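Local atomic coordinates of probable signal peptide protein (Ralstonia solanacearum, PDB entry 2QGU), a protein that binds a phospholipid, here phosphatidylethanolamine, and probably carries phospholipids across the periplasm. Residues Ser87-Pro91 against Glu92-Gln96; Phe74-Thr77 against Thr78-Met82; Gly55-Gln58 against Lys59-Leu63. The protein carries 13 engineered substitutions. All coordinates share one frame; numbering follows the deposited sequence. Where two conformers were deposited one is given.

How the contacts relate
From the N terminus, contact 3 comes first: residues 55-58 leave the short helix 50-53 and start helix 57-67. Contact 2 follows within helix 74-82, where 74-77 and 78-82 are successive turns. Contact 1 comes last and turns the loop after that helix into helix 91-114. The three lie in series, so none nests in or crosses another, and none closes a long loop. Contacts 1 and 2 touch where Ala89 packs on selenomethionine Met82, in the conformer given. Contact 3 lies apart, its centre about 23 Å from that of contact 2. Helix 91-114 ties them together: it begins in contact 1, and its side packs against residues of contacts 2 and 3.

Contact 1: residues Ser87-Pro91 against Glu92-Gln96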
# COMPACT_ATOMS: atom_id res chain seq x y z
N SER A 87 -12.51 -7.12 14.58
CA SER A 87 -13.61 -8.01 14.94
C SER A 87 -14.87 -7.26 15.40
O SER A 87 -15.98 -7.79 15.29
CB SER A 87 -13.17 -9.03 16.00
OG SER A 87 -12.79 -8.38 17.20
N GLN A 88 -14.69 -6.04 15.89
CA GLN A 88 -15.80 -5.17 16.31
C GLN A 88 -16.62 -4.60 15.14
O GLN A 88 -17.78 -4.22 15.30
CB GLN A 88 -15.29 -4.00 17.16
CG GLN A 88 -15.16 -4.28 18.64
CD GLN A 88 -14.63 -3.08 19.42
OE1 GLN A 88 -13.84 -3.24 20.36
NE2 GLN A 88 -15.04 -1.87 19.04
N ALA A 89 -16.00 -4.52 13.96
CA ALA A 89 -16.67 -3.99 12.79
C ALA A 89 -17.57 -5.04 12.15
O ALA A 89 -17.21 -6.21 12.08
CB ALA A 89 -15.64 -3.49 11.77
N THR A 90 -18.74 -4.61 11.68
CA THR A 90 -19.62 -5.47 10.88
C THR A 90 -18.90 -5.85 9.58
O THR A 90 -17.95 -5.17 9.19
CB THR A 90 -20.95 -4.78 10.54
OG1 THR A 90 -20.71 -3.64 9.70
CG2 THR A 90 -21.69 -4.34 11.81
N PRO A 91 -19.34 -6.93 8.90
CA PRO A 91 -18.70 -7.26 7.62
C PRO A 91 -18.77 -6.08 6.64
O PRO A 91 -17.81 -5.83 5.90
CB PRO A 91 -19.53 -8.44 7.11
CG PRO A 91 -20.12 -9.04 8.34
CD PRO A 91 -20.40 -7.90 9.25
N GLU A 92 -19.88 -5.36 6.67
CA GLU A 92 -20.11 -4.20 5.81
C GLU A 92 -19.14 -3.07 6.15
O GLU A 92 -18.55 -2.46 5.26
CB GLU A 92 -21.56 -3.74 5.91
CG GLU A 92 -22.58 -4.74 5.34
CD GLU A 92 -22.83 -5.96 6.24
OE1 GLU A 92 -22.73 -5.84 7.48
OE2 GLU A 92 -23.15 -7.04 5.69
N GLN A 93 -18.97 -2.80 7.45
CA GLN A 93 -17.97 -1.83 7.90
C GLN A 93 -16.56 -2.22 7.50
O GLN A 93 -15.77 -1.37 7.10
CB GLN A 93 -18.05 -1.62 9.41
CG GLN A 93 -19.19 -0.71 9.83
CD GLN A 93 -19.37 -0.64 11.32
OE1 GLN A 93 -19.11 -1.61 12.04
NE2 GLN A 93 -19.80 0.52 11.80
N GLN A 94 -16.26 -3.51 7.59
CA GLN A 94 -14.94 -4.01 7.20
C GLN A 94 -14.65 -3.72 5.73
O GLN A 94 -13.55 -3.29 5.39
CB GLN A 94 -14.83 -5.51 7.48
CG GLN A 94 -14.66 -5.86 8.95
CD GLN A 94 -14.67 -7.35 9.21
OE1 GLN A 94 -14.99 -8.15 8.32
NE2 GLN A 94 -14.31 -7.74 10.42
N GLN A 95 -15.64 -3.92 4.87
CA GLN A 95 -15.49 -3.61 3.45
C GLN A 95 -15.35 -2.10 3.21
O GLN A 95 -14.49 -1.66 2.45
CB GLN A 95 -16.65 -4.19 2.63
CG GLN A 95 -16.43 -4.12 1.13
CD GLN A 95 -15.20 -4.90 0.69
OE1 GLN A 95 -14.22 -4.33 0.19
NE2 GLN A 95 -15.23 -6.21 0.90
N GLN A 96 -16.20 -1.31 3.87
CA GLN A 96 -16.16 0.14 3.72
C GLN A 96 -14.82 0.72 4.16
O GLN A 96 -14.29 1.62 3.51
CB GLN A 96 -17.30 0.81 4.50
CG GLN A 96 -18.68 0.48 3.95
CD GLN A 96 -19.80 0.99 4.82
OE1 GLN A 96 -19.60 1.43 5.95
NE2 GLN A 96 -21.02 0.94 4.29
O HOH W 1 -19.45 -2.25 14.73
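Thr90 and Gln93 hold each other in both directions at the start of helix 91-114. Gln93 N donates to Thr90 OG1 at 3.0 Å, with an N-H...O angle of 162°. In return, Thr90 N donates to Gln93 OE1, also at 3.0 Å, and this bond lies in the carbonyl plane on a lone pair of the amide oxygen. The pair is a capping box, with Thr90 as the N-cap. The torsions of both residues serve it. Thr90 OG1 sits between its own backbone N and carbonyl carbon (chi1 65°), which turns the hydroxyl to the first turn of the helix. Gln93 sends CG back beside its backbone N and runs extended beyond it, so its amide reaches past the hydroxyl to the backbone of Thr90.

Around this capping box the helix takes up its regular bonding. Gln94 N donates to Thr90 O at 2.9 Å, and Gln95 N to Pro91 O at 3.1 Å. Glu92 lies alongside the Pro91 ring, pointing the same way, with Glu92 OE1 3.6 Å from Pro91 CD. The methyl of Ala89 rests on the aliphatic parts of two glutamines, 3.8 Å from Gln94 CG and 3.9 Å from Gln93 CB.

Further out, one water donates to both Gln88 O and Gln93 OE1, linking the loop to the same amide oxygen that takes the Thr90 N-H. Gln94 NE2 is hydrogen-bonded to Trp86 O, just before the contact. Val191 of helix 191-206 touches Gln88, Ala89 and Gln93.

The chemistry is that of a helix start. A hydroxyl and a side-chain amide take up N-H groups that no preceding helical turn can serve. Gln93 OE1 takes one backbone N-H and one water hydrogen, which probably limits rotation of the amide.

Contact 2: residues Phe74-Thr77 against Thr78-Met82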
# COMPACT_ATOMS: atom_id res chain seq x y z
N PHE A 74 -4.40 -6.44 0.71
CA PHE A 74 -4.78 -5.22 1.40
C PHE A 74 -5.80 -5.44 2.51
O PHE A 74 -5.92 -4.62 3.42
CB PHE A 74 -5.23 -4.13 0.42
CG PHE A 74 -5.23 -2.76 1.03
CD1 PHE A 74 -4.04 -2.10 1.31
CD2 PHE A 74 -6.43 -2.13 1.34
CE1 PHE A 74 -4.03 -0.84 1.89
CE2 PHE A 74 -6.42 -0.86 1.92
CZ PHE A 74 -5.22 -0.22 2.20
N LYS A 75 -6.52 -6.56 2.46
CA LYS A 75 -7.39 -6.93 3.57
C LYS A 75 -6.55 -7.13 4.82
O LYS A 75 -6.92 -6.65 5.90
CB LYS A 75 -8.21 -8.18 3.24
CG LYS A 75 -9.25 -8.50 4.29
CD LYS A 75 -10.06 -9.71 3.87
CE LYS A 75 -11.22 -9.95 4.81
NZ LYS A 75 -11.94 -11.21 4.45
N ARG A 76 -5.41 -7.81 4.69
CA ARG A 76 -4.50 -7.96 5.83
C ARG A 76 -3.98 -6.61 6.33
O ARG A 76 -3.94 -6.37 7.53
CB ARG A 76 -3.35 -8.93 5.56
CG ARG A 76 -2.47 -9.08 6.80
CD ARG A 76 -1.52 -10.26 6.81
NE ARG A 76 -0.79 -10.26 8.07
CZ ARG A 76 0.36 -10.90 8.29
NH1 ARG A 76 0.92 -11.62 7.33
NH2 ARG A 76 0.95 -10.81 9.48
N THR A 77 -3.58 -5.73 5.40
CA THR A 77 -3.13 -4.40 5.79
C THR A 77 -4.20 -3.70 6.63
O THR A 77 -3.89 -3.06 7.63
CB THR A 77 -2.83 -3.53 4.56
OG1 THR A 77 -2.13 -4.32 3.58
CG2 THR A 77 -1.99 -2.32 4.95
N THR A 78 -5.45 -3.82 6.20
CA THR A 78 -6.57 -3.19 6.89
C THR A 78 -6.81 -3.83 8.25
O THR A 78 -7.06 -3.14 9.23
CB THR A 78 -7.84 -3.22 6.03
OG1 THR A 78 -7.58 -2.57 4.78
CG2 THR A 78 -8.99 -2.49 6.73
N GLN A 79 -6.74 -5.16 8.29
CA GLN A 79 -6.85 -5.90 9.55
C GLN A 79 -5.80 -5.44 10.56
O GLN A 79 -6.11 -5.20 11.73
CB GLN A 79 -6.73 -7.40 9.32
CG GLN A 79 -7.94 -8.00 8.65
CD GLN A 79 -7.82 -9.49 8.44
OE1 GLN A 79 -6.78 -9.99 8.01
NE2 GLN A 79 -8.89 -10.21 8.73
N ILE A 80 -4.56 -5.31 10.11
CA ILE A 80 -3.49 -4.86 11.01
C ILE A 80 -3.78 -3.45 11.51
O ILE A 80 -3.67 -3.18 12.71
CB ILE A 80 -2.11 -4.92 10.33
CG1 ILE A 80 -1.73 -6.38 10.03
CG2 ILE A 80 -1.05 -4.26 11.22
CD1 ILE A 80 -0.60 -6.52 9.02
N ALA A 81 -4.19 -2.56 10.60
CA ALA A 81 -4.48 -1.18 10.95
C ALA A 81 -5.64 -1.04 11.94
O ALA A 81 -5.66 -0.12 12.75
CB ALA A 81 -4.75 -0.34 9.69
N MSE A 82 -6.59 -1.97 11.88
CA MSE A 82 -7.74 -1.91 12.78
C MSE A 82 -7.48 -2.57 14.13
O MSE A 82 -8.19 -2.29 15.10
CB MSE A 82 -8.98 -2.52 12.12
CG MSE A 82 -9.55 -1.68 10.99
SE MSE A 82 -11.41 -2.14 10.63
CE MSE A 82 -12.21 -1.52 12.30
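Phe74 lays its ring beside the hydroxyl of Thr78, one turn on, with Phe74 CE2 3.5 Å from Thr78 OG1. The two side chains slant across each other. That hydroxyl also donates to Phe74 O at 3.0 Å. Thr78 N donates to the same oxygen at 2.9 Å, from the other face of the carbonyl plane. One carbonyl is thus gripped twice by a single residue. Thr78 OG1 stands beside its own backbone N (chi1 -58°), and this brings it back over the preceding turn. The bond uses the hydroxyl proton of a buried threonine within its own helix.

The next three residues make the regular i to i+4 bonds. Gln79 N reaches Lys75 O at 2.8 Å, and Ile80 N and Ala81 N bond in the same way to Arg76 O and Thr77 O. On another side of the helix Arg76 leaves with CG anti to its backbone N (chi1 -178°) and stays extended to NE. Ile80 comes up against this shaft, its CD1 lying 3.9 Å from Arg76 NE. Gln79 CG lies against the carbonyl oxygen of Lys75, 3.2 Å from Lys75 O.

Arg76 NH1 makes salt bridges to both Glu155 and Asp134, on two strands of the sheet, and the guanidinium has a cation-pi contact with Tyr164. The two acids would be expected to balance the arginine charge. Thr77 OG1 bonds to Tyr164 O, a second tie to the sheet. Phe74 belongs to the phospholipid pocket and touches the bound lipid, while its ring also meets Phe101 at about 45°. The short helix 74-82 therefore lies between several parts of the fold: Phe74 and Thr78 meet helix 91-114, Arg76 and Thr77 meet the sheet, and Ile80 and Ala81 meet helix 173-188.

Contact 3: residues Gly55-Gln58 against Lys59-Leu63; sequences GNLQ and KVFQL. Engineered in segment 55-58: Leu57 (natural residue Met).
Asn56 holds CG anti to its backbone N (chi1 -176°), which brings OD1 to the backbone N of Lys59. Leu57 uses the same first torsion and comes to lie alongside Phe61, both pointing the same way. Asn56 OD1 accepts from Lys59 N at 2.9 Å. The donor stands above the amide plane, 43° out of it, not on a lone pair. The aliphatic chain of Lys59 then passes the Asn56 amide, with Lys59 CD 3.6 Å from Asn56 ND2.

Asn56 is the N-cap of this helix. Gly55, just before it, has positive phi and ends helix 50-53 in a Schellman motif, so only three residues separate the two helices.

Leu57, an engineered residue in place of Met, sets CD1 3.9 Å from Phe61 CE2. Leu57 O lies at the ring edge, in plane, 3.4 Å from Phe61 CD2, and accepts from Phe61 N at 3.0 Å. The amide planes of Gln58 and Gln62 are 20° apart, though the two chains cross at a slant, and Gln62 NE2 lies 3.7 Å from Gln58 CG. Leu57, Val60 and Phe61 face helix 91-114, where Ile106 touches both Val60 and Phe61.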
# COMPACT_ATOMS: atom_id res chain seq x y z
N GLY A 55 -1.41 13.26 -14.56
CA GLY A 55 -2.16 13.38 -13.31
C GLY A 55 -3.61 12.92 -13.34
O GLY A 55 -4.42 13.34 -12.50
N ASN A 56 -3.95 12.05 -14.30
CA ASN A 56 -5.28 11.46 -14.39
C ASN A 56 -5.49 10.50 -13.21
O ASN A 56 -4.91 9.41 -13.18
CB ASN A 56 -5.46 10.74 -15.74
CG ASN A 56 -6.86 10.18 -15.94
OD1 ASN A 56 -7.44 9.56 -15.05
ND2 ASN A 56 -7.39 10.36 -17.15
N LEU A 57 -6.31 10.92 -12.25
CA LEU A 57 -6.50 10.14 -11.02
C LEU A 57 -7.19 8.81 -11.26
O LEU A 57 -6.82 7.80 -10.67
CB LEU A 57 -7.26 10.95 -9.97
CG LEU A 57 -7.44 10.28 -8.59
CD1 LEU A 57 -6.10 10.05 -7.90
CD2 LEU A 57 -8.36 11.13 -7.73
N GLN A 58 -8.20 8.81 -12.14
CA GLN A 58 -8.90 7.58 -12.47
C GLN A 58 -7.92 6.52 -12.96
O GLN A 58 -8.01 5.36 -12.55
CB GLN A 58 -10.01 7.82 -13.51
CG GLN A 58 -10.79 6.56 -13.88
CD GLN A 58 -11.63 6.01 -12.74
OE1 GLN A 58 -12.81 6.33 -12.62
NE2 GLN A 58 -11.01 5.20 -11.88
N LYS A 59 -6.98 6.93 -13.81
CA LYS A 59 -5.97 6.01 -14.32
C LYS A 59 -4.99 5.52 -13.25
O LYS A 59 -4.50 4.40 -13.34
CB LYS A 59 -5.25 6.63 -15.52
CG LYS A 59 -6.16 6.77 -16.73
CD LYS A 59 -5.46 7.40 -17.91
CE LYS A 59 -6.38 7.42 -19.13
NZ LYS A 59 -6.76 6.05 -19.58
N VAL A 60 -4.74 6.34 -12.23
CA VAL A 60 -3.89 5.91 -11.11
C VAL A 60 -4.61 4.81 -10.31
O VAL A 60 -4.00 3.81 -9.93
CB VAL A 60 -3.49 7.09 -10.19
CG1 VAL A 60 -2.76 6.59 -8.97
CG2 VAL A 60 -2.60 8.06 -10.94
N PHE A 61 -5.91 5.00 -10.06
CA PHE A 61 -6.70 3.96 -9.41
C PHE A 61 -6.67 2.66 -10.22
O PHE A 61 -6.50 1.59 -9.66
CB PHE A 61 -8.15 4.41 -9.20
CG PHE A 61 -8.38 5.13 -7.90
CD1 PHE A 61 -9.06 4.50 -6.85
CD2 PHE A 61 -7.93 6.43 -7.71
CE1 PHE A 61 -9.29 5.16 -5.65
CE2 PHE A 61 -8.14 7.10 -6.50
CZ PHE A 61 -8.83 6.46 -5.47
N GLN A 62 -6.82 2.78 -11.54
CA GLN A 62 -6.80 1.61 -12.42
C GLN A 62 -5.42 0.93 -12.42
O GLN A 62 -5.34 -0.30 -12.41
CB GLN A 62 -7.28 1.98 -13.82
CG GLN A 62 -8.77 2.36 -13.84
CD GLN A 62 -9.20 3.12 -15.08
OE1 GLN A 62 -8.38 3.69 -15.80
NE2 GLN A 62 -10.51 3.15 -15.32
N LEU A 63 -4.35 1.73 -12.39
CA LEU A 63 -2.98 1.22 -12.24
C LEU A 63 -2.83 0.38 -10.99
O LEU A 63 -2.27 -0.72 -11.03
CB LEU A 63 -1.97 2.38 -12.22
CG LEU A 63 -0.52 2.10 -11.81
CD1 LEU A 63 0.27 1.49 -12.95
CD2 LEU A 63 0.16 3.37 -11.35